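Local coordinates for Ice-binding protein 1 (Shewanella frigidimarina, PDB 6BG8) that binds ice, adsorbing its bacterium onto the crystal surface, inhibits ice-crystal growth and lowers the freezing point of solutions below their melting point, at residues Q40-Y45 with G63-G68; A111-P116 with G127-A132; S152-T157 with K180-R185; N195-G200 with G213-G218; S206-R211 with D225-D230. One frame throughout, in Å; residues are numbered along the deposited sequence. Where two conformers were deposited one is given.

Interaction 1: Q40-Y45 with G63-G68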
# COMPACT_ATOMS: atom_id res chain seq x y z
N GLN A 40 8.11 10.71 12.39
CA GLN A 40 9.45 11.27 12.34
C GLN A 40 9.43 12.50 11.43
O GLN A 40 8.49 12.72 10.67
CB GLN A 40 10.50 10.27 11.84
CG GLN A 40 10.66 9.00 12.67
CD GLN A 40 11.38 9.21 14.01
OE1 GLN A 40 11.78 10.33 14.34
NE2 GLN A 40 11.55 8.14 14.77
N ALA A 41 10.49 13.30 11.52
CA ALA A 41 10.61 14.52 10.72
C ALA A 41 10.92 14.20 9.25
O ALA A 41 11.27 13.08 8.88
CB ALA A 41 11.69 15.43 11.30
N ARG A 42 10.78 15.24 8.42
CA ARG A 42 11.07 15.17 6.99
C ARG A 42 12.47 14.63 6.69
O ARG A 42 12.71 14.10 5.60
CB ARG A 42 10.90 16.57 6.37
CG ARG A 42 11.41 16.73 4.94
CD ARG A 42 10.84 17.98 4.30
NE ARG A 42 9.39 17.88 4.11
CZ ARG A 42 8.81 17.27 3.08
NH1 ARG A 42 7.48 17.25 3.01
NH2 ARG A 42 9.54 16.70 2.12
N SER A 43 13.40 14.75 7.64
CA SER A 43 14.74 14.21 7.44
C SER A 43 14.72 12.69 7.26
O SER A 43 15.71 12.12 6.79
CB SER A 43 15.63 14.59 8.62
OG SER A 43 15.11 14.08 9.83
N TYR A 44 13.63 12.03 7.60
CA TYR A 44 13.56 10.58 7.43
C TYR A 44 13.12 10.16 6.03
O TYR A 44 13.05 8.96 5.77
CB TYR A 44 12.63 9.98 8.50
CG TYR A 44 13.36 9.72 9.81
CD1 TYR A 44 13.75 10.76 10.64
CD2 TYR A 44 13.68 8.42 10.20
CE1 TYR A 44 14.42 10.51 11.84
CE2 TYR A 44 14.35 8.16 11.38
CZ TYR A 44 14.72 9.22 12.20
OH TYR A 44 15.39 8.96 13.37
N TYR A 45 12.83 11.11 5.14
CA TYR A 45 12.79 10.83 3.71
C TYR A 45 14.22 10.69 3.21
O TYR A 45 15.07 11.53 3.50
CB TYR A 45 12.10 11.96 2.94
CG TYR A 45 10.59 12.01 3.04
CD1 TYR A 45 9.80 11.04 2.41
CD2 TYR A 45 9.95 13.02 3.74
CE1 TYR A 45 8.41 11.09 2.49
CE2 TYR A 45 8.56 13.08 3.82
CZ TYR A 45 7.80 12.11 3.20
OH TYR A 45 6.42 12.16 3.28
N GLY A 63 1.18 14.66 -6.71
CA GLY A 63 1.18 14.36 -5.30
C GLY A 63 2.23 15.20 -4.61
O GLY A 63 3.10 15.79 -5.26
N LEU A 64 2.11 15.27 -3.28
CA LEU A 64 3.08 15.99 -2.46
C LEU A 64 3.51 15.09 -1.30
O LEU A 64 2.81 14.13 -0.94
CB LEU A 64 2.49 17.30 -1.90
CG LEU A 64 2.09 18.35 -2.94
CD1 LEU A 64 1.25 19.44 -2.29
CD2 LEU A 64 3.34 18.94 -3.59
N SER A 65 4.65 15.41 -0.72
CA SER A 65 5.14 14.73 0.47
C SER A 65 4.87 15.57 1.72
O SER A 65 4.81 16.80 1.67
CB SER A 65 6.63 14.43 0.37
OG SER A 65 7.38 15.63 0.30
N TYR A 66 4.72 14.88 2.85
CA TYR A 66 4.27 15.49 4.09
C TYR A 66 5.04 14.91 5.27
O TYR A 66 5.29 13.70 5.31
CB TYR A 66 2.77 15.25 4.32
CG TYR A 66 1.91 15.95 3.31
CD1 TYR A 66 1.66 17.32 3.41
CD2 TYR A 66 1.34 15.25 2.25
CE1 TYR A 66 0.88 17.97 2.47
CE2 TYR A 66 0.54 15.89 1.32
CZ TYR A 66 0.31 17.25 1.44
OH TYR A 66 -0.48 17.88 0.51
N ALA A 67 5.39 15.77 6.22
CA ALA A 67 5.90 15.36 7.52
C ALA A 67 5.45 16.38 8.55
O ALA A 67 5.15 17.53 8.23
CB ALA A 67 7.42 15.22 7.52
N GLY A 68 5.39 15.94 9.81
CA GLY A 68 4.79 16.78 10.84
C GLY A 68 5.62 17.99 11.23
O GLY A 68 5.07 18.94 11.81
O HOH W 1 5.86 13.21 10.56
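Arg42 reaches along the backbone of Ser65 to Ala67 and meets it with both its apolar root and its charged tip. Its CB packs on the methyl CB of Ala67 at 3.9 Å. CG lies anti to the backbone N (chi1 169°) and a bend at chi3 (-66°) then swings the head toward Ser65. On the way NE is taken by the carboxylate of Asp70 in a salt bridge, and the other oxygen of that carboxylate accepts from Ala67 N. The head ends in an end-on grip on a single atom: NH1 lies 3.2 Å and NH2 3.0 Å from Ser65 OG, which sits in the guanidinium plane. NH1 adds a weak bond to Ser65 O. Since Ser65 OG also bonds to Gly55 O, the hydroxyl is held from two directions.

Tyr45 comes from the other end of the 3-10 turn. Its CE2 lies 4.0 Å above the guanidinium plane of Arg42, toward the rim, and its OH donates to Tyr66 O at 2.8 Å, from above the carbonyl plane (38° out of it). Farther along, a water joins the segments by donating to Gln40 O and accepting from Gly68 N.

The contact ties the loop between strands 34-37 and 45-46 to the short strand 65-66 in this C-terminal ice-binding domain of a longer protein. Between these two segments no direct backbone bond forms, and polar side chains make the join. The Asp70 carboxylate probably tempers the arginine's charge, while the in-plane grip on the serine, with Asp70 at NE, probably fixes how the flat head is turned.

Interaction 2: A111-P116 with G127-A132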
# COMPACT_ATOMS: atom_id res chain seq x y z
N ALA A 111 -17.75 -14.45 4.51
CA ALA A 111 -17.13 -15.52 5.28
C ALA A 111 -15.67 -15.69 4.87
O ALA A 111 -15.31 -15.53 3.70
CB ALA A 111 -17.89 -16.83 5.07
N THR A 112 -14.84 -16.04 5.85
CA THR A 112 -13.41 -16.19 5.63
C THR A 112 -13.07 -17.50 4.92
O THR A 112 -13.60 -18.56 5.26
CB THR A 112 -12.68 -16.13 6.98
OG1 THR A 112 -13.09 -14.95 7.69
CG2 THR A 112 -11.19 -16.09 6.77
N GLN A 113 -12.17 -17.41 3.94
CA GLN A 113 -11.61 -18.55 3.24
C GLN A 113 -10.14 -18.72 3.62
O GLN A 113 -9.50 -17.81 4.16
CB GLN A 113 -11.72 -18.39 1.72
CG GLN A 113 -13.12 -18.09 1.23
CD GLN A 113 -13.17 -17.92 -0.27
OE1 GLN A 113 -13.63 -16.89 -0.77
NE2 GLN A 113 -12.70 -18.93 -1.00
N VAL A 114 -9.60 -19.90 3.32
CA VAL A 114 -8.20 -20.17 3.58
C VAL A 114 -7.35 -19.50 2.52
O VAL A 114 -7.59 -19.67 1.31
CB VAL A 114 -7.92 -21.69 3.62
CG1 VAL A 114 -6.41 -21.94 3.66
CG2 VAL A 114 -8.63 -22.34 4.80
N CYS A 115 -6.34 -18.74 2.96
CA CYS A 115 -5.33 -18.21 2.06
C CYS A 115 -4.23 -19.26 1.87
O CYS A 115 -3.59 -19.64 2.86
CB CYS A 115 -4.72 -16.93 2.61
SG CYS A 115 -3.54 -16.13 1.46
N PRO A 116 -4.00 -19.73 0.65
CA PRO A 116 -2.87 -20.65 0.43
C PRO A 116 -1.55 -19.98 0.77
O PRO A 116 -1.39 -18.78 0.62
CB PRO A 116 -2.96 -20.96 -1.07
CG PRO A 116 -4.40 -20.68 -1.42
CD PRO A 116 -4.76 -19.50 -0.58
N GLY A 127 -13.24 -12.33 -2.28
CA GLY A 127 -13.44 -12.90 -0.98
C GLY A 127 -12.37 -12.43 -0.02
O GLY A 127 -11.59 -11.54 -0.32
N VAL A 128 -12.36 -13.09 1.14
CA VAL A 128 -11.44 -12.83 2.25
C VAL A 128 -10.62 -14.09 2.46
O VAL A 128 -11.18 -15.14 2.78
CB VAL A 128 -12.18 -12.47 3.54
CG1 VAL A 128 -11.18 -12.28 4.69
CG2 VAL A 128 -13.05 -11.24 3.34
N TYR A 129 -9.30 -13.97 2.32
CA TYR A 129 -8.40 -15.10 2.39
C TYR A 129 -7.44 -14.90 3.55
O TYR A 129 -6.65 -13.95 3.55
CB TYR A 129 -7.63 -15.26 1.07
CG TYR A 129 -8.54 -15.54 -0.10
CD1 TYR A 129 -9.10 -14.50 -0.83
CD2 TYR A 129 -8.89 -16.84 -0.44
CE1 TYR A 129 -9.94 -14.74 -1.89
CE2 TYR A 129 -9.73 -17.09 -1.51
CZ TYR A 129 -10.26 -16.04 -2.23
OH TYR A 129 -11.11 -16.28 -3.29
N LYS A 130 -7.52 -15.79 4.54
CA LYS A 130 -6.80 -15.63 5.80
C LYS A 130 -5.85 -16.81 6.02
O LYS A 130 -6.20 -17.96 5.72
CB LYS A 130 -7.77 -15.53 6.97
CG LYS A 130 -7.12 -15.25 8.32
CD LYS A 130 -8.19 -15.19 9.39
CE LYS A 130 -7.59 -15.16 10.80
NZ LYS A 130 -6.67 -14.00 11.01
N THR A 131 -4.66 -16.50 6.54
CA THR A 131 -3.75 -17.51 7.04
C THR A 131 -2.93 -16.87 8.15
O THR A 131 -2.69 -15.66 8.13
CB THR A 131 -2.82 -18.08 5.96
OG1 THR A 131 -1.95 -19.08 6.54
CG2 THR A 131 -1.97 -16.98 5.36
N ALA A 132 -2.52 -17.70 9.11
CA ALA A 132 -1.66 -17.25 10.19
C ALA A 132 -0.17 -17.39 9.85
O ALA A 132 0.67 -16.86 10.59
CB ALA A 132 -1.98 -18.03 11.47
O HOH W 2 -14.66 -14.85 1.27
O HOH W 3 -13.04 -18.87 -3.67
O HOH W 4 -2.94 -21.12 4.96
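Gln113 and Tyr129 set out in the same rotamer family, each with CG beside its own backbone N (chi1 -53° and -62°), and run side by side in the same direction. Gln113 stays extended beyond CG, which carries its amide alongside the ring. Gln113 NE2 comes within 3.5 Å of Tyr129 CE2, the amide and ring planes being 46° apart. One water bridges the two side chains, accepting from Gln113 NE2 and donating to Tyr129 OH, whose stronger partner is Thr125 O.

Thr112 CG2 presses on Lys130 CB at 3.5 Å, tighter than a usual carbon contact, while Thr112 OG1 turns to Asp105. At the root of the tyrosine, Cys115 CB meets Tyr129 CB at 3.7 Å.

The backbones pair in parallel at Gln113 with Tyr129 and Val114 with Lys130, although the two strands diverge. Gln113 N donates to Val128 O at 2.7 Å, Lys130 N to Gln113 O and Cys115 N to Lys130 O. A second water spans Ala111 O, Gln113 OE1 and Val128 N, extending the join where direct bonds run out. Strand 127-131 pairs in turn with strand 154-158, and such parallel stacking of strands from successive turns of the chain is the hallmark of the beta-helix of DUF3494 ice-binding domains.

Interaction 3: S152-T157 with K180-R185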
# COMPACT_ATOMS: atom_id res chain seq x y z
N SER A 152 -15.80 -6.08 -7.32
CA SER A 152 -15.35 -7.23 -6.55
C SER A 152 -14.17 -6.87 -5.66
O SER A 152 -13.18 -6.29 -6.12
CB SER A 152 -14.96 -8.38 -7.47
OG SER A 152 -16.11 -8.96 -8.05
N VAL A 153 -14.27 -7.25 -4.38
CA VAL A 153 -13.28 -6.92 -3.36
C VAL A 153 -12.50 -8.18 -3.01
O VAL A 153 -13.09 -9.25 -2.82
CB VAL A 153 -13.95 -6.31 -2.11
CG1 VAL A 153 -12.96 -6.29 -0.94
CG2 VAL A 153 -14.44 -4.91 -2.41
N PHE A 154 -11.18 -8.04 -2.92
CA PHE A 154 -10.28 -9.12 -2.54
C PHE A 154 -9.49 -8.67 -1.31
O PHE A 154 -8.84 -7.63 -1.35
CB PHE A 154 -9.29 -9.46 -3.67
CG PHE A 154 -9.94 -9.85 -4.96
CD1 PHE A 154 -10.56 -8.90 -5.77
CD2 PHE A 154 -9.86 -11.15 -5.42
CE1 PHE A 154 -11.13 -9.26 -6.99
CE2 PHE A 154 -10.42 -11.52 -6.63
CZ PHE A 154 -11.06 -10.56 -7.42
N ILE A 155 -9.54 -9.46 -0.24
CA ILE A 155 -8.78 -9.16 0.97
C ILE A 155 -7.93 -10.37 1.29
O ILE A 155 -8.44 -11.49 1.42
CB ILE A 155 -9.70 -8.81 2.15
CG1 ILE A 155 -10.43 -7.49 1.86
CG2 ILE A 155 -8.90 -8.71 3.44
CD1 ILE A 155 -11.56 -7.18 2.82
N PHE A 156 -6.63 -10.14 1.41
CA PHE A 156 -5.67 -11.13 1.87
C PHE A 156 -5.14 -10.67 3.21
O PHE A 156 -4.60 -9.57 3.32
CB PHE A 156 -4.54 -11.31 0.87
CG PHE A 156 -5.01 -11.80 -0.46
CD1 PHE A 156 -5.45 -10.91 -1.43
CD2 PHE A 156 -5.07 -13.16 -0.72
CE1 PHE A 156 -5.92 -11.39 -2.66
CE2 PHE A 156 -5.54 -13.63 -1.92
CZ PHE A 156 -5.96 -12.74 -2.89
N THR A 157 -5.34 -11.49 4.24
CA THR A 157 -5.01 -11.07 5.60
C THR A 157 -4.14 -12.15 6.25
O THR A 157 -4.57 -13.30 6.41
CB THR A 157 -6.27 -10.76 6.40
OG1 THR A 157 -5.89 -10.40 7.73
CG2 THR A 157 -7.27 -11.92 6.40
N LYS A 180 -7.75 -0.94 -6.97
CA LYS A 180 -8.32 -0.17 -5.87
C LYS A 180 -9.17 -1.01 -4.93
O LYS A 180 -9.42 -0.59 -3.79
CB LYS A 180 -9.14 1.00 -6.41
CG LYS A 180 -10.48 0.59 -7.02
CD LYS A 180 -11.07 1.73 -7.82
CE LYS A 180 -12.55 1.56 -8.04
NZ LYS A 180 -13.22 2.88 -8.21
N ASN A 181 -9.59 -2.21 -5.36
CA ASN A 181 -10.45 -3.08 -4.56
C ASN A 181 -9.71 -4.30 -4.01
O ASN A 181 -10.36 -5.22 -3.50
CB ASN A 181 -11.65 -3.53 -5.40
CG ASN A 181 -12.57 -2.37 -5.75
OD1 ASN A 181 -12.69 -1.41 -5.00
ND2 ASN A 181 -13.23 -2.47 -6.90
N ILE A 182 -8.38 -4.33 -4.09
CA ILE A 182 -7.57 -5.42 -3.56
C ILE A 182 -6.83 -4.91 -2.33
O ILE A 182 -6.28 -3.80 -2.35
CB ILE A 182 -6.58 -5.94 -4.61
CG1 ILE A 182 -7.35 -6.40 -5.86
CG2 ILE A 182 -5.74 -7.07 -4.04
CD1 ILE A 182 -6.46 -6.45 -7.08
N TYR A 183 -6.78 -5.73 -1.28
CA TYR A 183 -6.21 -5.33 0.00
C TYR A 183 -5.33 -6.43 0.54
O TYR A 183 -5.72 -7.60 0.56
CB TYR A 183 -7.32 -5.01 1.01
CG TYR A 183 -8.20 -3.87 0.56
CD1 TYR A 183 -9.30 -4.09 -0.24
CD2 TYR A 183 -7.91 -2.56 0.94
CE1 TYR A 183 -10.10 -3.05 -0.67
CE2 TYR A 183 -8.70 -1.51 0.52
CZ TYR A 183 -9.79 -1.76 -0.29
OH TYR A 183 -10.58 -0.72 -0.71
N TRP A 184 -4.12 -6.06 0.97
CA TRP A 184 -3.15 -6.98 1.54
C TRP A 184 -2.83 -6.51 2.94
O TRP A 184 -2.40 -5.37 3.13
CB TRP A 184 -1.87 -7.02 0.70
CG TRP A 184 -2.06 -7.36 -0.74
CD1 TRP A 184 -2.26 -6.49 -1.77
CD2 TRP A 184 -2.08 -8.67 -1.31
NE1 TRP A 184 -2.40 -7.19 -2.95
CE2 TRP A 184 -2.30 -8.53 -2.69
CE3 TRP A 184 -1.93 -9.96 -0.78
CZ2 TRP A 184 -2.37 -9.62 -3.55
CZ3 TRP A 184 -2.00 -11.05 -1.64
CH2 TRP A 184 -2.23 -10.87 -3.01
N ARG A 185 -3.00 -7.39 3.92
CA ARG A 185 -2.74 -7.05 5.33
C ARG A 185 -1.76 -8.07 5.87
O ARG A 185 -2.07 -9.26 5.92
CB ARG A 185 -4.04 -7.08 6.14
CG ARG A 185 -3.97 -6.48 7.56
CD ARG A 185 -3.23 -7.37 8.57
NE ARG A 185 -3.81 -8.70 8.75
CZ ARG A 185 -3.56 -9.48 9.79
NH1 ARG A 185 -2.74 -9.07 10.76
NH2 ARG A 185 -4.12 -10.69 9.87
O HOH W 5 -12.41 -5.00 -8.38
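Phe156 and Trp184 stack across two parallel strands on one face of the beta-helix, an in-register pairing in which equivalent positions of neighbouring coils lie over one another. Aromatic contact comes first: the phenyl ring and the six-membered ring of the indole form an offset stack, centroids 4.2 Å apart and planes at 13°. Trp184 CZ3 stands over Phe156 CG at 3.3 Å, near the rim of the face. Tyr129 continues the row beyond Phe156; the Phe198 ring meets Trp184 at a steep tilt, and Trp184 NE1 is bonded to Ser199 O.

Apolar packing follows the same register. Phe154 CD1 lies beside Ile182 CG1 at 4.1 Å on the face of the stacked rings, where Leu144 also packs, whereas Ile155 slants across Tyr183, its CG1 touching Tyr183 CB, on the face turned to Leu102 of helix 84-103.

Backbone bonds alternate between the strands, from Phe154 N to Asn181 O through to Arg185 N and Phe156 O. A water accepts from Asn181 ND2 and lies 2.7 Å from Ser152 O.

Polar side chains close the far end. Arg185, bent at chi2 and chi3, is also held through NH1 by Tyr99 OH. Its guanidinium edge approaches Thr157 OG1 side-on, with NH2 2.8 Å and NE 2.9 Å from that one oxygen.

Interaction 4: N195-G200 with G213-G218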
# COMPACT_ATOMS: atom_id res chain seq x y z
N ASN A 195 11.26 -6.58 -10.35
CA ASN A 195 10.71 -6.57 -11.70
C ASN A 195 9.37 -7.29 -11.80
O ASN A 195 9.02 -7.81 -12.86
CB ASN A 195 11.71 -7.18 -12.69
CG ASN A 195 13.02 -6.46 -12.66
OD1 ASN A 195 13.08 -5.25 -12.90
ND2 ASN A 195 14.07 -7.18 -12.32
N THR A 196 8.60 -7.32 -10.71
CA THR A 196 7.25 -7.87 -10.75
C THR A 196 6.22 -6.76 -10.96
O THR A 196 6.50 -5.57 -10.81
CB THR A 196 6.91 -8.65 -9.47
OG1 THR A 196 6.95 -7.76 -8.34
CG2 THR A 196 7.86 -9.82 -9.25
N ASN A 197 5.01 -7.18 -11.31
CA ASN A 197 3.85 -6.30 -11.41
C ASN A 197 2.91 -6.64 -10.27
O ASN A 197 2.40 -7.77 -10.20
CB ASN A 197 3.12 -6.48 -12.75
CG ASN A 197 3.98 -6.13 -13.94
OD1 ASN A 197 4.71 -5.14 -13.93
ND2 ASN A 197 3.88 -6.94 -15.00
N PHE A 198 2.70 -5.68 -9.36
CA PHE A 198 1.93 -5.87 -8.15
C PHE A 198 0.72 -4.94 -8.15
O PHE A 198 0.82 -3.78 -8.58
CB PHE A 198 2.80 -5.61 -6.90
CG PHE A 198 2.14 -5.98 -5.60
CD1 PHE A 198 1.20 -5.15 -5.02
CD2 PHE A 198 2.47 -7.15 -4.94
CE1 PHE A 198 0.57 -5.49 -3.84
CE2 PHE A 198 1.86 -7.50 -3.75
CZ PHE A 198 0.91 -6.66 -3.20
N SER A 199 -0.42 -5.44 -7.66
CA SER A 199 -1.66 -4.68 -7.55
C SER A 199 -2.24 -4.80 -6.15
O SER A 199 -2.29 -5.91 -5.60
CB SER A 199 -2.70 -5.17 -8.57
OG SER A 199 -2.42 -4.68 -9.87
N GLY A 200 -2.68 -3.69 -5.58
CA GLY A 200 -3.43 -3.72 -4.33
C GLY A 200 -2.91 -2.73 -3.31
O GLY A 200 -1.85 -2.12 -3.45
N GLY A 213 13.00 -2.50 -9.44
CA GLY A 213 12.28 -2.49 -10.69
C GLY A 213 10.83 -2.93 -10.65
O GLY A 213 10.16 -2.87 -11.69
N ALA A 214 10.31 -3.34 -9.50
CA ALA A 214 8.90 -3.73 -9.44
C ALA A 214 7.99 -2.55 -9.75
O ALA A 214 8.32 -1.39 -9.50
CB ALA A 214 8.57 -4.31 -8.06
N ASN A 215 6.83 -2.88 -10.33
CA ASN A 215 5.77 -1.93 -10.65
C ASN A 215 4.61 -2.15 -9.69
O ASN A 215 4.08 -3.26 -9.61
CB ASN A 215 5.31 -2.12 -12.10
CG ASN A 215 4.37 -1.03 -12.57
OD1 ASN A 215 3.27 -0.88 -12.06
ND2 ASN A 215 4.82 -0.26 -13.56
N VAL A 216 4.19 -1.09 -8.99
CA VAL A 216 3.09 -1.19 -8.03
C VAL A 216 1.94 -0.32 -8.52
O VAL A 216 2.13 0.84 -8.87
CB VAL A 216 3.54 -0.76 -6.62
CG1 VAL A 216 2.35 -0.70 -5.67
CG2 VAL A 216 4.59 -1.73 -6.07
N THR A 217 0.73 -0.88 -8.51
CA THR A 217 -0.49 -0.11 -8.70
C THR A 217 -1.35 -0.35 -7.46
O THR A 217 -1.82 -1.46 -7.24
CB THR A 217 -1.25 -0.52 -9.96
OG1 THR A 217 -0.40 -0.31 -11.10
CG2 THR A 217 -2.50 0.32 -10.13
N GLY A 218 -1.50 0.68 -6.63
CA GLY A 218 -2.21 0.49 -5.38
C GLY A 218 -1.78 1.50 -4.36
O GLY A 218 -1.76 2.69 -4.65
O HOH W 6 11.05 -4.29 -14.68
O HOH W 7 1.33 -2.71 -11.15
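Phe198 O is gripped from across the strand pair by Thr217 N, which donates to it at 2.9 Å, and is approached from that same partner strand by Val216 CA in a CA-H...O contact at 3.5 Å. A water also lies 2.8 Å from Phe198 O and within 3.0 Å of Thr217 OG1, so it bridges the backbone and a surface hydroxyl; its reach to Asn215 OD1 is less certain, because that side chain has two conformers.

The remaining bonds keep the strands parallel and in step. Asn215 N donates to Thr196 O at 2.8 Å, Phe198 N to Asn215 O, and Gly200 N to Thr217 O. Beyond them the chain turns its corner, where Gly218 CA comes to 3.3 Å from Gly200 O, a closeness that glycine's lack of a side chain permits. At the other end Asn195 OD1 rests 3.6 Å from Gly213 CA, again on a residue without a side chain.

The faces differ in character. Asn197, Ser199, Asn215 and Thr217 share one; on the other, Phe198 leaves with CG anti to its N (chi1 -171°), and its ring meets Trp184 and Ile171, while Val216 lies beside it and packs on Ile192.

Gly213, Ala214 and Asn215 complete, after Thr212, a motif that probably binds ice, as in relatives. The bonds of Asn215 N and O fix the backbone at the motif's end, where a polar face opposes an apolar one.

Interaction 5: S206-R211 with D225-D230. With PO4 (phosphate ion), chain H.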
# COMPACT_ATOMS: atom_id res chain seq x y z
N SER A 206 4.63 -3.92 9.96
CA SER A 206 6.00 -3.47 10.13
C SER A 206 6.45 -2.60 8.96
O SER A 206 6.30 -1.37 9.02
CB SER A 206 6.94 -4.66 10.29
OG SER A 206 6.69 -5.63 9.30
N GLU A 207 6.98 -3.20 7.90
CA GLU A 207 7.56 -2.44 6.80
C GLU A 207 7.16 -3.05 5.45
O GLU A 207 6.77 -4.21 5.36
CB GLU A 207 9.09 -2.40 6.90
CG GLU A 207 9.78 -3.76 6.91
CD GLU A 207 11.30 -3.67 7.03
OE1 GLU A 207 11.91 -2.81 6.36
OE2 GLU A 207 11.89 -4.47 7.80
N VAL A 208 7.29 -2.23 4.40
CA VAL A 208 7.12 -2.67 3.02
C VAL A 208 8.44 -2.46 2.30
O VAL A 208 8.99 -1.36 2.32
CB VAL A 208 5.99 -1.90 2.31
CG1 VAL A 208 5.80 -2.43 0.89
CG2 VAL A 208 4.69 -1.96 3.10
N ASN A 209 8.95 -3.52 1.67
CA ASN A 209 10.19 -3.44 0.91
C ASN A 209 9.88 -3.81 -0.53
O ASN A 209 9.59 -4.97 -0.82
CB ASN A 209 11.27 -4.36 1.49
CG ASN A 209 11.47 -4.17 3.00
OD1 ASN A 209 11.66 -5.15 3.73
ND2 ASN A 209 11.44 -2.93 3.46
N VAL A 210 9.92 -2.82 -1.43
CA VAL A 210 9.69 -3.05 -2.85
C VAL A 210 11.04 -3.19 -3.53
O VAL A 210 11.88 -2.28 -3.45
CB VAL A 210 8.87 -1.90 -3.47
CG1 VAL A 210 8.37 -2.31 -4.87
CG2 VAL A 210 7.70 -1.52 -2.55
N ARG A 211 11.27 -4.32 -4.18
CA ARG A 211 12.60 -4.64 -4.67
C ARG A 211 12.77 -4.14 -6.10
O ARG A 211 11.82 -3.72 -6.77
CB ARG A 211 12.85 -6.15 -4.54
CG ARG A 211 12.97 -6.55 -3.06
CD ARG A 211 12.86 -8.03 -2.81
NE ARG A 211 13.88 -8.82 -3.49
CZ ARG A 211 15.12 -8.99 -3.05
NH1 ARG A 211 15.51 -8.39 -1.93
NH2 ARG A 211 15.97 -9.73 -3.73
N ASP A 225 6.71 0.96 10.79
CA ASP A 225 8.09 1.21 10.39
C ASP A 225 8.15 1.97 9.07
O ASP A 225 7.76 3.13 9.01
CB ASP A 225 8.90 -0.08 10.33
CG ASP A 225 10.40 0.16 10.27
OD1 ASP A 225 10.83 1.31 10.52
OD2 ASP A 225 11.15 -0.79 9.95
N GLN A 226 8.61 1.32 7.99
CA GLN A 226 9.08 2.07 6.84
C GLN A 226 8.58 1.46 5.53
O GLN A 226 8.30 0.27 5.43
CB GLN A 226 10.61 2.13 6.80
CG GLN A 226 11.26 0.76 6.63
CD GLN A 226 12.77 0.83 6.60
OE1 GLN A 226 13.35 1.92 6.58
NE2 GLN A 226 13.42 -0.33 6.62
N VAL A 227 8.54 2.29 4.50
CA VAL A 227 8.37 1.83 3.13
C VAL A 227 9.66 2.12 2.39
O VAL A 227 10.13 3.26 2.36
CB VAL A 227 7.19 2.52 2.42
CG1 VAL A 227 7.09 2.03 0.98
CG2 VAL A 227 5.87 2.28 3.16
N THR A 228 10.25 1.09 1.78
CA THR A 228 11.47 1.28 1.00
C THR A 228 11.22 0.90 -0.44
O THR A 228 10.57 -0.11 -0.72
CB THR A 228 12.66 0.47 1.56
OG1 THR A 228 12.47 -0.93 1.32
CG2 THR A 228 12.82 0.73 3.05
N LEU A 229 11.72 1.73 -1.35
CA LEU A 229 11.67 1.52 -2.79
C LEU A 229 13.07 1.33 -3.35
O LEU A 229 14.05 1.89 -2.86
CB LEU A 229 11.04 2.71 -3.52
CG LEU A 229 9.66 3.18 -3.11
CD1 LEU A 229 9.21 4.23 -4.12
CD2 LEU A 229 8.70 1.99 -3.06
N ASP A 230 13.15 0.54 -4.42
CA ASP A 230 14.36 0.37 -5.20
C ASP A 230 13.94 0.50 -6.67
O ASP A 230 13.51 -0.47 -7.30
CB ASP A 230 15.02 -0.98 -4.89
CG ASP A 230 16.34 -1.17 -5.62
OD1 ASP A 230 16.76 -0.28 -6.39
OD2 ASP A 230 16.96 -2.23 -5.40
P PO4 H . 13.55 -11.58 -6.21
O1 PO4 H . 12.91 -12.88 -5.79
O2 PO4 H . 15.01 -11.58 -5.80
O3 PO4 H . 12.90 -10.41 -5.50
O4 PO4 H . 13.43 -11.45 -7.71
O HOH W 8 10.27 -3.29 10.51
O HOH W 9 13.23 -1.73 -1.12
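Glu207 and Gln226 extend side by side in the same direction from adjacent coils of the beta-helix, at the start of a parallel strand pair. Both have CG tucked between backbone N and carbonyl carbon (chi1 58° and 64°), which starts the chains the same way; their carboxylate and amide planes end 40° apart. Gln226 NE2 donates to Glu207 OE1 at 2.9 Å, nearly straight, on the syn side though out of the carboxylate plane. Asn209 ND2 reaches the same oxygen, also at 2.9 Å, from the opposite face of the carboxylate, so OE1 is clasped between two amides. Asp225 runs alongside too, its OD2 4.2 Å from Glu207 OE1; a water that donates to Asp225 OD2 and weakly to Glu207 OE2 would ease the repulsion of these like charges.

Further on, Asn209 slants across Thr228, whose OG1 is joined by a water to Val210 O. On the apolar face, Val210 and Leu229 lie side by side, Val210 CG2 touching Leu229 CD2 at 3.7 Å, while Val208 and Val227 pack on Leu220.

Asp230 OD2 bonds to Thr212 OG1, probably an ice-binding residue. Arg211 turns outward to a phosphate, probably from the crystallisation liquor: Arg211 NE meets its O3 at 2.7 Å and NH2 its O2 at 2.9 Å.

In the fold
From the N terminus, interaction 1 comes first, closing a loop of 17 residues before the long helix 84-103 begins. Interaction 2 follows that helix and closes a shorter loop of ten; interaction 3 then closes one of 22. These three stand in series, and interactions 2 and 3 share a boundary, since strands 127-131 and 154-158 are neighbours. Interaction 3 passes on to interaction 4 through Trp184 and Ser199. Interactions 4 and 5 close loops of 12 and 13 residues and cross: their segments alternate along the chain, so the two loops interlock, and Gly213 N meets Asp230 O, joining the contacts. Interactions 1 and 2 lie on opposite sides of the chain's centre, with centres about 35 Å apart.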